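Local coordinates for protein alkaline phosphatase (PDB 7KWD) that probably hydrolyses phosphate monoesters as a homodimeric alkaline phosphatase that uses zinc and magnesium ions, at residues P32-R37 / Q445-V450; R39-F44 / D309-V314; Y78-I83 / M439-G444; A127-A132 / L468-Q473; G133-L138 / A259-G264. All coordinates share one frame; numbering follows the deposited sequence.

Contact 1 (P32-R37 / Q445-V450); sequences PSLGRR and QGLRFV
Residues 32-37 and 445-450 run past each other as two irregular loops, their CA atoms nearest at Leu34 and Val450 (6.3 Å) and at Arg36 and Gly446 (7.1 Å), with a type I beta turn from Leu447 to Val450 on the second. Arg36 supplies the polar link. Its chain bends at chi2 (-70°), which carries NE over to the O of Gly446, 2.8 Å away with an N-H...O angle of 151°; the carbonyl meets the edge of the guanidinium, slightly off its plane. On the way, Arg36 CG brushes CD2 of Leu447 at 3.9 Å, the two chains sliding past one another in opposite directions. A side chain at Gly446 would run into the guanidinium. Beyond this, the touching is van der Waals packing. Leu34 and Leu447 form the apolar pair, meeting obliquely through their CD2 methyls, 4.1 Å apart, while Val450 lays its CG2 methyl against the carbonyl O of Leu34 at 3.5 Å. The inner side of the pair is covered by regular structure: Leu34 rests on Leu463 and Ala467 of helix 459-468, whose Glu466 accepts from the backbone N of Leu34 and Gly35, and both Leu34 and Leu447 lie on Leu442 of strand 438-443 and Leu311 of strand 310-325.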
# COMPACT_ATOMS: atom_id res chain seq x y z
N PRO A 32 -6.49 6.10 20.40
CA PRO A 32 -6.03 7.44 20.77
C PRO A 32 -7.17 8.44 20.78
O PRO A 32 -8.07 8.39 19.95
CB PRO A 32 -4.99 7.77 19.69
CG PRO A 32 -5.41 6.94 18.53
CD PRO A 32 -5.89 5.64 19.13
N SER A 33 -7.07 9.37 21.71
CA SER A 33 -8.06 10.41 21.92
C SER A 33 -7.71 11.64 21.11
O SER A 33 -6.54 11.94 20.87
CB SER A 33 -8.09 10.81 23.41
OG SER A 33 -8.71 9.78 24.18
N LEU A 34 -8.76 12.35 20.69
CA LEU A 34 -8.58 13.68 20.11
C LEU A 34 -8.12 14.68 21.15
O LEU A 34 -7.26 15.53 20.86
CB LEU A 34 -9.89 14.16 19.50
CG LEU A 34 -10.41 13.48 18.23
CD1 LEU A 34 -11.80 14.07 17.90
CD2 LEU A 34 -9.42 13.67 17.06
N GLY A 35 -8.70 14.64 22.34
CA GLY A 35 -8.44 15.68 23.32
C GLY A 35 -9.02 17.03 23.00
O GLY A 35 -8.63 18.01 23.61
N ARG A 36 -9.95 17.11 22.04
CA ARG A 36 -10.60 18.35 21.64
C ARG A 36 -12.07 18.04 21.39
O ARG A 36 -12.44 16.91 21.10
CB ARG A 36 -10.03 18.96 20.34
CG ARG A 36 -8.59 19.36 20.40
CD ARG A 36 -8.35 20.59 21.29
NE ARG A 36 -6.92 20.85 21.45
CZ ARG A 36 -6.40 21.84 22.18
NH1 ARG A 36 -7.19 22.68 22.82
NH2 ARG A 36 -5.08 21.98 22.25
N ARG A 37 -12.89 19.08 21.48
CA ARG A 37 -14.31 18.98 21.19
C ARG A 37 -14.65 19.95 20.07
O ARG A 37 -13.94 20.93 19.84
CB ARG A 37 -15.14 19.26 22.40
CG ARG A 37 -15.02 18.18 23.45
CD ARG A 37 -15.13 18.81 24.82
NE ARG A 37 -14.63 18.01 25.95
CZ ARG A 37 -15.40 17.54 26.93
NH1 ARG A 37 -16.72 17.74 26.90
NH2 ARG A 37 -14.87 16.85 27.92
N GLN A 445 -8.11 22.13 14.48
CA GLN A 445 -7.37 23.00 15.37
C GLN A 445 -7.00 22.24 16.62
O GLN A 445 -7.85 21.57 17.22
CB GLN A 445 -8.21 24.23 15.71
CG GLN A 445 -7.58 25.16 16.75
CD GLN A 445 -8.35 26.47 16.89
OE1 GLN A 445 -9.15 26.64 17.81
NE2 GLN A 445 -8.10 27.40 15.96
N GLY A 446 -5.74 22.33 17.02
CA GLY A 446 -5.33 21.86 18.32
C GLY A 446 -5.03 20.39 18.44
O GLY A 446 -5.09 19.84 19.54
N LEU A 447 -4.68 19.73 17.34
CA LEU A 447 -4.49 18.30 17.31
C LEU A 447 -3.03 17.93 17.25
O LEU A 447 -2.70 16.76 17.04
CB LEU A 447 -5.21 17.70 16.11
CG LEU A 447 -6.73 17.85 16.18
CD1 LEU A 447 -7.36 17.30 14.95
CD2 LEU A 447 -7.28 17.15 17.43
N ARG A 448 -2.13 18.89 17.46
CA ARG A 448 -0.71 18.65 17.19
C ARG A 448 -0.15 17.46 17.97
O ARG A 448 0.79 16.81 17.51
CB ARG A 448 0.09 19.92 17.51
CG ARG A 448 0.07 20.28 18.99
CD ARG A 448 0.86 21.58 19.31
NE ARG A 448 2.11 21.74 18.57
CZ ARG A 448 3.16 22.43 19.00
NH1 ARG A 448 3.14 23.02 20.20
NH2 ARG A 448 4.25 22.54 18.24
N PHE A 449 -0.70 17.15 19.14
CA PHE A 449 -0.14 16.08 19.96
C PHE A 449 -0.87 14.75 19.79
O PHE A 449 -0.57 13.80 20.52
CB PHE A 449 -0.12 16.51 21.42
CG PHE A 449 0.80 17.69 21.68
CD1 PHE A 449 1.94 17.89 20.88
CD2 PHE A 449 0.52 18.60 22.69
CE1 PHE A 449 2.79 18.97 21.09
CE2 PHE A 449 1.37 19.68 22.92
CZ PHE A 449 2.50 19.87 22.12
N VAL A 450 -1.76 14.64 18.82
CA VAL A 450 -2.45 13.38 18.56
C VAL A 450 -1.56 12.45 17.74
O VAL A 450 -1.16 12.78 16.62
CB VAL A 450 -3.78 13.64 17.84
CG1 VAL A 450 -4.45 12.30 17.50
CG2 VAL A 450 -4.66 14.52 18.67

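Contact 2 (R39-F44 / D309-V314); sequences RNLIVF and DTLLIV
Leu41 and Leu311 lie side by side on one face of a parallel strand pair, both pointing the same way, and Leu41 pushes CD1 into the hollow between Leu311 CD2 (4.0 Å) and Ile313 CD1 (4.1 Å). On the other face the bumps come from Ile42 and Leu312. CG1 and CD1 of Ile42 sit against CG2 of Thr310, whereas CG2 of Ile42 leans the other way onto CD1 of Leu312 at 3.9 Å; the same Leu312 methyl also meets CB of Phe44 at 4.2 Å. With CG anti to the backbone N (chi1 -170°), Phe44 swings its ring off toward helix 283-306. Strands 40-44 and 310-314 stay in register, the amides of Ile42, Ile313 and Phe44 bonding almost straight to carbonyls across the pair. At the start, Asp309 O accepts from the N of Arg39 and of Asn40, and NE and NH2 of Arg39 grip Asp309 OD2 side-on in a salt bridge, each at 3.2 Å, from the same face of the carboxylate. With an alanine in place of Asp309, the Arg39 guanidinium would probably lose this anionic mate and turn more freely, and Thr310 OG1 would lose its acceptor. Strand 265-271 flanks strand 40-46 on its other edge, a parallel arrangement in keeping with the central sheet of the alkaline phosphatase alpha/beta fold; Phe44 lies about 6 Å, side chain to side chain, from Glu270, a magnesium ligand.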
# COMPACT_ATOMS: atom_id res chain seq x y z
N ARG A 39 -18.11 21.37 17.31
CA ARG A 39 -19.53 21.47 17.01
C ARG A 39 -19.91 20.85 15.68
O ARG A 39 -21.04 20.38 15.52
CB ARG A 39 -20.00 22.94 17.00
CG ARG A 39 -21.52 23.08 17.32
CD ARG A 39 -22.08 24.53 17.23
NE ARG A 39 -21.57 25.17 16.04
CZ ARG A 39 -22.29 25.79 15.11
NH1 ARG A 39 -23.61 25.89 15.24
NH2 ARG A 39 -21.67 26.31 14.05
N ASN A 40 -18.99 20.85 14.71
CA ASN A 40 -19.27 20.36 13.36
C ASN A 40 -18.24 19.30 12.99
O ASN A 40 -17.10 19.34 13.43
CB ASN A 40 -19.24 21.48 12.33
CG ASN A 40 -20.14 22.64 12.69
OD1 ASN A 40 -21.30 22.46 13.05
ND2 ASN A 40 -19.60 23.84 12.61
N LEU A 41 -18.67 18.37 12.14
CA LEU A 41 -17.85 17.23 11.74
C LEU A 41 -18.04 17.03 10.26
O LEU A 41 -19.18 16.89 9.80
CB LEU A 41 -18.26 15.96 12.49
CG LEU A 41 -17.57 14.67 12.09
CD1 LEU A 41 -16.11 14.71 12.49
CD2 LEU A 41 -18.28 13.50 12.75
N ILE A 42 -16.95 17.00 9.52
CA ILE A 42 -16.95 16.64 8.11
C ILE A 42 -16.14 15.36 7.98
O ILE A 42 -15.01 15.30 8.50
CB ILE A 42 -16.35 17.75 7.22
CG1 ILE A 42 -17.06 19.07 7.49
CG2 ILE A 42 -16.47 17.36 5.77
CD1 ILE A 42 -16.45 20.27 6.83
N VAL A 43 -16.71 14.36 7.33
CA VAL A 43 -16.01 13.09 7.07
C VAL A 43 -15.87 12.93 5.56
O VAL A 43 -16.88 12.82 4.85
CB VAL A 43 -16.75 11.89 7.68
CG1 VAL A 43 -15.93 10.61 7.49
CG2 VAL A 43 -17.08 12.10 9.19
N PHE A 44 -14.64 12.89 5.07
CA PHE A 44 -14.32 12.83 3.64
C PHE A 44 -13.76 11.43 3.41
O PHE A 44 -12.63 11.13 3.80
CB PHE A 44 -13.34 13.94 3.26
CG PHE A 44 -13.14 14.09 1.77
CD1 PHE A 44 -13.80 13.32 0.86
CD2 PHE A 44 -12.19 15.02 1.31
CE1 PHE A 44 -13.57 13.43 -0.50
CE2 PHE A 44 -11.97 15.17 -0.07
CZ PHE A 44 -12.67 14.37 -0.97
N ASP A 309 -14.50 25.49 15.05
CA ASP A 309 -15.37 24.54 15.76
C ASP A 309 -15.63 23.27 14.93
O ASP A 309 -16.45 22.44 15.35
CB ASP A 309 -16.69 25.22 16.16
CG ASP A 309 -17.51 25.68 14.96
OD1 ASP A 309 -17.04 25.53 13.79
OD2 ASP A 309 -18.63 26.17 15.18
N THR A 310 -14.91 23.07 13.83
CA THR A 310 -15.21 22.01 12.86
C THR A 310 -14.02 21.08 12.72
O THR A 310 -12.89 21.54 12.48
CB THR A 310 -15.53 22.60 11.49
OG1 THR A 310 -16.62 23.51 11.59
CG2 THR A 310 -15.84 21.48 10.48
N LEU A 311 -14.28 19.77 12.83
CA LEU A 311 -13.26 18.76 12.61
C LEU A 311 -13.43 18.13 11.23
O LEU A 311 -14.54 17.75 10.86
CB LEU A 311 -13.31 17.68 13.69
CG LEU A 311 -12.40 16.49 13.39
CD1 LEU A 311 -10.94 16.93 13.49
CD2 LEU A 311 -12.65 15.35 14.34
N LEU A 312 -12.32 17.98 10.50
CA LEU A 312 -12.33 17.29 9.23
C LEU A 312 -11.56 15.99 9.38
O LEU A 312 -10.38 15.99 9.75
CB LEU A 312 -11.72 18.15 8.11
CG LEU A 312 -11.38 17.38 6.85
CD1 LEU A 312 -12.64 16.78 6.21
CD2 LEU A 312 -10.63 18.27 5.91
N ILE A 313 -12.24 14.88 9.10
CA ILE A 313 -11.63 13.56 9.04
C ILE A 313 -11.55 13.15 7.58
O ILE A 313 -12.59 13.13 6.90
CB ILE A 313 -12.44 12.51 9.84
CG1 ILE A 313 -12.51 12.89 11.31
CG2 ILE A 313 -11.82 11.11 9.63
CD1 ILE A 313 -13.21 11.85 12.20
N VAL A 314 -10.36 12.80 7.11
CA VAL A 314 -10.15 12.29 5.75
C VAL A 314 -9.66 10.85 5.88
O VAL A 314 -8.64 10.58 6.52
CB VAL A 314 -9.16 13.15 4.96
CG1 VAL A 314 -9.09 12.71 3.51
CG2 VAL A 314 -9.57 14.59 5.04

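Contact 3 (Y78-I83 / M439-G444); sequences YPNGLI and MLLLYG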
# COMPACT_ATOMS: atom_id res chain seq x y z
N TYR A 78 -0.27 17.27 9.09
CA TYR A 78 -1.31 17.07 10.09
C TYR A 78 -1.32 15.63 10.56
O TYR A 78 -0.75 14.75 9.91
CB TYR A 78 -2.66 17.46 9.49
CG TYR A 78 -2.79 18.95 9.40
CD1 TYR A 78 -2.51 19.63 8.24
CD2 TYR A 78 -3.14 19.68 10.51
CE1 TYR A 78 -2.61 21.01 8.18
CE2 TYR A 78 -3.23 21.04 10.47
CZ TYR A 78 -2.97 21.71 9.31
OH TYR A 78 -3.08 23.08 9.29
N PRO A 79 -1.93 15.36 11.71
CA PRO A 79 -1.89 14.00 12.26
C PRO A 79 -2.50 13.00 11.30
O PRO A 79 -3.63 13.16 10.85
CB PRO A 79 -2.71 14.11 13.55
CG PRO A 79 -2.66 15.55 13.91
CD PRO A 79 -2.69 16.27 12.59
N ASN A 80 -1.73 11.95 11.00
CA ASN A 80 -2.32 10.89 10.20
C ASN A 80 -1.71 9.56 10.60
O ASN A 80 -0.63 9.48 11.22
CB ASN A 80 -2.20 11.12 8.68
CG ASN A 80 -0.77 11.21 8.20
OD1 ASN A 80 -0.19 10.23 7.69
ND2 ASN A 80 -0.21 12.41 8.31
N GLY A 81 -2.47 8.53 10.30
CA GLY A 81 -2.08 7.17 10.59
C GLY A 81 -2.82 6.23 9.65
O GLY A 81 -3.12 6.56 8.51
N LEU A 82 -3.10 5.05 10.18
CA LEU A 82 -3.49 3.91 9.39
C LEU A 82 -4.66 3.22 10.07
O LEU A 82 -4.67 3.10 11.30
CB LEU A 82 -2.34 2.91 9.28
CG LEU A 82 -1.09 3.32 8.52
CD1 LEU A 82 -0.03 2.20 8.58
CD2 LEU A 82 -1.44 3.67 7.11
N ILE A 83 -5.61 2.74 9.27
CA ILE A 83 -6.66 1.89 9.80
C ILE A 83 -6.57 0.49 9.21
O ILE A 83 -6.34 0.32 8.01
CB ILE A 83 -8.07 2.47 9.58
CG1 ILE A 83 -8.27 2.88 8.13
CG2 ILE A 83 -8.33 3.66 10.54
CD1 ILE A 83 -9.73 3.06 7.83
N MET A 439 -5.25 5.01 4.69
CA MET A 439 -5.07 6.35 5.26
C MET A 439 -6.17 6.75 6.23
O MET A 439 -7.36 6.58 5.97
CB MET A 439 -5.05 7.35 4.11
CG MET A 439 -5.07 8.80 4.52
SD MET A 439 -5.10 9.86 3.06
CE MET A 439 -6.76 9.76 2.54
N LEU A 440 -5.75 7.37 7.34
CA LEU A 440 -6.63 8.11 8.24
C LEU A 440 -5.94 9.41 8.61
O LEU A 440 -4.80 9.39 9.09
CB LEU A 440 -6.94 7.33 9.51
CG LEU A 440 -7.57 8.06 10.70
CD1 LEU A 440 -8.99 8.60 10.41
CD2 LEU A 440 -7.66 7.08 11.83
N LEU A 441 -6.63 10.53 8.41
CA LEU A 441 -6.04 11.85 8.56
C LEU A 441 -7.01 12.80 9.25
O LEU A 441 -8.19 12.84 8.90
CB LEU A 441 -5.65 12.43 7.19
CG LEU A 441 -5.42 13.93 6.97
CD1 LEU A 441 -4.10 14.33 7.55
CD2 LEU A 441 -5.42 14.21 5.48
N LEU A 442 -6.48 13.60 10.17
CA LEU A 442 -7.27 14.55 10.94
C LEU A 442 -6.84 15.98 10.64
O LEU A 442 -5.65 16.32 10.69
CB LEU A 442 -7.11 14.32 12.44
CG LEU A 442 -7.43 12.90 12.92
CD1 LEU A 442 -7.13 12.77 14.43
CD2 LEU A 442 -8.86 12.61 12.64
N TYR A 443 -7.81 16.82 10.32
CA TYR A 443 -7.51 18.21 9.96
C TYR A 443 -8.37 19.08 10.86
O TYR A 443 -9.59 19.19 10.67
CB TYR A 443 -7.78 18.49 8.48
CG TYR A 443 -7.35 19.88 8.08
CD1 TYR A 443 -8.20 20.97 8.23
CD2 TYR A 443 -6.08 20.12 7.58
CE1 TYR A 443 -7.79 22.25 7.90
CE2 TYR A 443 -5.69 21.39 7.23
CZ TYR A 443 -6.55 22.45 7.38
OH TYR A 443 -6.12 23.71 7.02
N GLY A 444 -7.73 19.69 11.83
CA GLY A 444 -8.46 20.48 12.80
C GLY A 444 -7.50 21.26 13.67
O GLY A 444 -6.28 21.08 13.62
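Tyr78 lays its ring against that of Tyr443. Its CB starts 3.4 Å from the O of Leu442 and 4.0 Å from CD1 of Leu441. A chi1 of -75°, which puts CG on the far side from the carbonyl carbon, turns one face of the ring to Tyr443: CG and CD1 face CD2 of that residue, Tyr78 CE1 comes within 3.2 Å of Tyr443 CE2, and CZ is nearly as near to the same atom. The edge of Tyr443 points at the face of Tyr78, an edge-to-face pair with centroids 4.5 Å apart and planes at 54°. At the tip, Tyr78 OH stands 3.7 Å from Tyr443 CE2, while the hydroxyl of Tyr443 is bonded to Asp305. Behind the rings the backbones form an antiparallel pair that adds strand 80-84 beside strand 438-443, itself next to strand 310-325 with its zinc ligands Asp317 and His318. Gly81 and Leu440 are the hydrogen-bonded pair, joined through both amides, and Leu442 N reaches Pro79 O at 3.0 Å. Asn80 turns its amide back to bond ND2 to Tyr78 O, and ND2 also bonds to the O of Leu75. Ile83 crosses Leu440 at about a right angle, Ile83 CG2 lying 3.7 Å from Leu440 CD2.

Contact 4 (A127-A132 / L468-Q473); sequences AAAKEA and LGLRYQ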
# COMPACT_ATOMS: atom_id res chain seq x y z
N ALA A 127 -27.30 9.25 12.34
CA ALA A 127 -28.62 9.20 12.98
C ALA A 127 -28.54 9.73 14.41
O ALA A 127 -29.37 10.55 14.84
CB ALA A 127 -29.15 7.77 12.91
N ALA A 128 -27.51 9.33 15.15
CA ALA A 128 -27.31 9.88 16.47
C ALA A 128 -27.13 11.39 16.42
O ALA A 128 -27.61 12.11 17.29
CB ALA A 128 -26.08 9.26 17.13
N ALA A 129 -26.40 11.88 15.41
CA ALA A 129 -26.12 13.31 15.31
C ALA A 129 -27.41 14.09 15.02
O ALA A 129 -27.65 15.15 15.62
CB ALA A 129 -25.10 13.55 14.18
N LYS A 130 -28.23 13.58 14.12
CA LYS A 130 -29.50 14.22 13.83
C LYS A 130 -30.39 14.27 15.07
O LYS A 130 -30.99 15.29 15.37
CB LYS A 130 -30.21 13.49 12.69
CG LYS A 130 -31.52 14.22 12.34
CD LYS A 130 -32.25 13.61 11.16
CE LYS A 130 -32.04 14.43 9.92
NZ LYS A 130 -32.82 15.70 9.97
N GLU A 131 -30.42 13.17 15.84
CA GLU A 131 -31.22 13.17 17.07
C GLU A 131 -30.74 14.22 18.05
O GLU A 131 -31.52 14.68 18.89
CB GLU A 131 -31.19 11.79 17.74
CG GLU A 131 -31.95 10.73 16.92
CD GLU A 131 -31.74 9.31 17.43
OE1 GLU A 131 -31.27 9.15 18.59
OE2 GLU A 131 -32.06 8.37 16.66
N ALA A 132 -29.46 14.59 17.99
CA ALA A 132 -28.89 15.60 18.85
C ALA A 132 -28.95 17.00 18.24
O ALA A 132 -28.29 17.91 18.75
CB ALA A 132 -27.45 15.25 19.18
N LEU A 468 -17.81 15.15 19.00
CA LEU A 468 -19.10 15.83 19.14
C LEU A 468 -19.80 15.57 20.46
O LEU A 468 -20.88 16.11 20.69
CB LEU A 468 -20.06 15.42 18.00
CG LEU A 468 -19.56 15.67 16.58
CD1 LEU A 468 -20.63 15.25 15.57
CD2 LEU A 468 -19.20 17.10 16.42
N GLY A 469 -19.22 14.76 21.34
CA GLY A 469 -19.90 14.43 22.57
C GLY A 469 -21.06 13.49 22.34
O GLY A 469 -22.10 13.60 23.02
N LEU A 470 -20.91 12.57 21.39
CA LEU A 470 -21.94 11.64 20.98
C LEU A 470 -21.42 10.22 21.05
O LEU A 470 -21.69 9.39 20.17
CB LEU A 470 -22.44 11.97 19.57
CG LEU A 470 -23.26 13.25 19.49
CD1 LEU A 470 -23.55 13.62 18.04
CD2 LEU A 470 -24.54 13.13 20.28
N ARG A 471 -20.66 9.91 22.10
CA ARG A 471 -20.31 8.52 22.35
C ARG A 471 -21.51 7.73 22.84
O ARG A 471 -22.20 8.13 23.79
CB ARG A 471 -19.20 8.43 23.37
CG ARG A 471 -17.89 9.14 22.96
CD ARG A 471 -16.87 8.74 24.01
NE ARG A 471 -15.67 9.57 24.13
CZ ARG A 471 -15.64 10.82 24.58
NH1 ARG A 471 -16.76 11.48 24.94
NH2 ARG A 471 -14.46 11.39 24.67
N TYR A 472 -21.73 6.58 22.20
CA TYR A 472 -22.71 5.57 22.59
C TYR A 472 -22.17 4.25 22.05
O TYR A 472 -21.16 4.22 21.35
CB TYR A 472 -24.09 5.89 22.02
CG TYR A 472 -24.13 5.90 20.51
CD1 TYR A 472 -23.75 7.05 19.79
CD2 TYR A 472 -24.56 4.79 19.81
CE1 TYR A 472 -23.84 7.07 18.40
CE2 TYR A 472 -24.62 4.80 18.43
CZ TYR A 472 -24.27 5.93 17.73
OH TYR A 472 -24.32 5.92 16.34
N GLN A 473 -22.85 3.17 22.36
CA GLN A 473 -22.38 1.84 21.98
C GLN A 473 -23.44 1.12 21.16
O GLN A 473 -24.64 1.38 21.30
CB GLN A 473 -22.02 1.01 23.21
CG GLN A 473 -23.16 0.79 24.19
CD GLN A 473 -22.75 -0.15 25.32
OE1 GLN A 473 -22.21 0.29 26.33
NE2 GLN A 473 -22.99 -1.45 25.14
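Ala128, Ala129 and Ala132 present a small-residue surface at the end of helix 125-131, and Leu470 and Tyr472 reach onto it from the loop that follows helix 459-468. Among the aliphatic contacts, Leu470 does the work with both branches. CD1 settles on Ala129, 3.8 Å from its CA and 4.2 Å from its CB, while CD2 meets CB of Ala132 at 3.8 Å, so the isobutyl fork straddles the last turn. The second kind of contact is a methyl against an aromatic ring: Ala128 CB approaches Tyr472 obliquely, closest to CE1 at 3.4 Å and then to CZ at 3.8 Å. The Tyr472 ring is brought there by chi1 of 62°, which sets CG between the backbone N and the carbonyl carbon. No hydrogen bond crosses between residues 127-132 and 468-473; the polar end of the tyrosine goes past the alanines, its OH bonding to the O of Lys123, just ahead of the helix. A serine in place of Tyr472 would probably open a gap beside Ala128 and leave the Lys123 carbonyl without this partner. Backbone geometry also shapes the loop, for Gly469, with positive phi, closes helix 459-468 in a Schellman motif and sends the chain toward the alanines. Phe125, at the start of helix 125-131, touches Leu468, Leu470 and Tyr472, and Phe461 of helix 459-468 meets the Tyr472 ring edge-to-face. Underneath, Val266 of strand 265-271 receives Ala129 and Leu468, so the contact joins two helix ends above that strand.

Contact 5 (G133-L138 / A259-G264); sequences GKAVGL and AAHRGG
His261 holds its imidazole with CG opposite the backbone N (chi1 -163°) and chi2 of 83°, and this turns one ring face to the methyl of Ala135; Lys134, bent at chi2 (-76°), folds its chain alongside Gly263 and Gly264. The methyl sits over the imidazole as a CH-pi contact, Ala135 CB lying 3.8 Å from the ring centroid and 3.6 Å from His261 CG, displaced toward the rim. In the plane of the same ring, at its edge, the O of Gly133 stands 3.5 Å from His261 NE2. Lys134 CD packs against the O of Gly263 at 3.3 Å, and Lys134 NZ has a weak bond to that carbonyl at 3.5 Å; the stronger partner of NZ is the O of Arg39. The backbones are tied by Ala135 N to Gly264 O, 2.9 Å long with the donor in the carbonyl plane. A helix end and a beta turn meet here, each leading into one of two parallel strands: Gly133, with positive phi, is the C-prime residue of the Schellman motif ending helix 125-131 before strand 135-140, and a type I beta turn from His261 to Gly264 leads from helix 247-259 into strand 265-271. A CB on Gly263 would clash with the O of Gly133, and one on Gly264 would crowd NZ of Lys134. Glu175, from the neighbouring loop, touches Ala135 and His261 and accepts from Val136 N.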
# COMPACT_ATOMS: atom_id res chain seq x y z
N GLY A 133 -29.66 17.16 17.14
CA GLY A 133 -29.90 18.47 16.58
C GLY A 133 -28.93 18.91 15.52
O GLY A 133 -28.98 20.08 15.12
N LYS A 134 -28.04 18.04 15.05
CA LYS A 134 -27.17 18.44 13.95
C LYS A 134 -27.92 18.24 12.63
O LYS A 134 -28.62 17.26 12.45
CB LYS A 134 -25.88 17.60 13.94
CG LYS A 134 -25.11 17.49 15.31
CD LYS A 134 -24.35 18.74 15.64
CE LYS A 134 -23.78 18.68 17.10
NZ LYS A 134 -23.00 19.88 17.39
N ALA A 135 -27.75 19.19 11.71
CA ALA A 135 -28.07 18.97 10.31
C ALA A 135 -27.13 17.92 9.72
O ALA A 135 -25.99 17.76 10.15
CB ALA A 135 -27.96 20.27 9.52
N VAL A 136 -27.64 17.17 8.74
CA VAL A 136 -26.91 16.07 8.12
C VAL A 136 -26.88 16.29 6.62
O VAL A 136 -27.90 16.63 6.01
CB VAL A 136 -27.57 14.71 8.45
CG1 VAL A 136 -26.86 13.56 7.72
CG2 VAL A 136 -27.59 14.47 9.92
N GLY A 137 -25.70 16.08 6.03
CA GLY A 137 -25.55 16.10 4.58
C GLY A 137 -24.79 14.88 4.10
O GLY A 137 -23.86 14.42 4.75
N LEU A 138 -25.23 14.33 2.96
CA LEU A 138 -24.54 13.25 2.27
C LEU A 138 -24.26 13.68 0.83
O LEU A 138 -25.17 14.01 0.07
CB LEU A 138 -25.38 11.96 2.29
CG LEU A 138 -25.77 11.43 3.67
CD1 LEU A 138 -26.79 10.29 3.59
CD2 LEU A 138 -24.53 10.95 4.41
N ALA A 259 -23.80 24.68 7.05
CA ALA A 259 -23.16 25.61 7.98
C ALA A 259 -24.13 26.63 8.55
O ALA A 259 -23.85 27.19 9.61
CB ALA A 259 -22.00 26.34 7.28
N ALA A 260 -25.24 26.89 7.87
CA ALA A 260 -26.19 27.89 8.33
C ALA A 260 -27.01 27.42 9.52
O ALA A 260 -27.61 28.25 10.21
CB ALA A 260 -27.15 28.25 7.20
N HIS A 261 -27.07 26.12 9.75
CA HIS A 261 -27.91 25.52 10.78
C HIS A 261 -27.39 25.84 12.17
O HIS A 261 -26.20 25.73 12.46
CB HIS A 261 -27.95 24.01 10.55
CG HIS A 261 -29.06 23.28 11.24
ND1 HIS A 261 -30.33 23.20 10.71
CD2 HIS A 261 -29.07 22.52 12.37
CE1 HIS A 261 -31.09 22.45 11.51
NE2 HIS A 261 -30.34 22.03 12.52
N ARG A 262 -28.32 26.22 13.06
CA ARG A 262 -27.91 26.75 14.36
C ARG A 262 -27.27 25.67 15.21
O ARG A 262 -26.21 25.89 15.83
CB ARG A 262 -29.12 27.36 15.08
CG ARG A 262 -28.79 28.08 16.39
CD ARG A 262 -29.98 28.02 17.35
NE ARG A 262 -30.29 29.32 17.97
CZ ARG A 262 -29.63 29.85 18.99
NH1 ARG A 262 -28.61 29.20 19.54
NH2 ARG A 262 -29.99 31.03 19.48
N GLY A 263 -27.86 24.48 15.21
CA GLY A 263 -27.35 23.35 15.98
C GLY A 263 -26.07 22.71 15.47
O GLY A 263 -25.61 21.74 16.08
N GLY A 264 -25.46 23.22 14.42
CA GLY A 264 -24.27 22.57 13.89
C GLY A 264 -24.64 21.47 12.92
O GLY A 264 -25.82 21.19 12.67

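From the N terminus, contact 1 closes the longest loop, bringing residues 32-37 to 445-450; contacts 2, 3 and 5 all fall within it. Next along the chain, 39-44 opens contact 2, closed at 309-314, and 78-83 opens contact 3, closed at 439-444; these two cross, contact 2 using strand 310-325 and contact 3 its neighbour 438-443. Contact 4 starts at 127-132 and ends at 468-473, beyond all the others, so it crosses contacts 1, 2 and 3. Contact 5 is the innermost, starting straight after 127-132. Leu311 and Leu442 pack under contact 1, Leu468 joins contact 4 to Leu41, and contact 5 is tied to contact 2 where residues 133-138 meet 39-44.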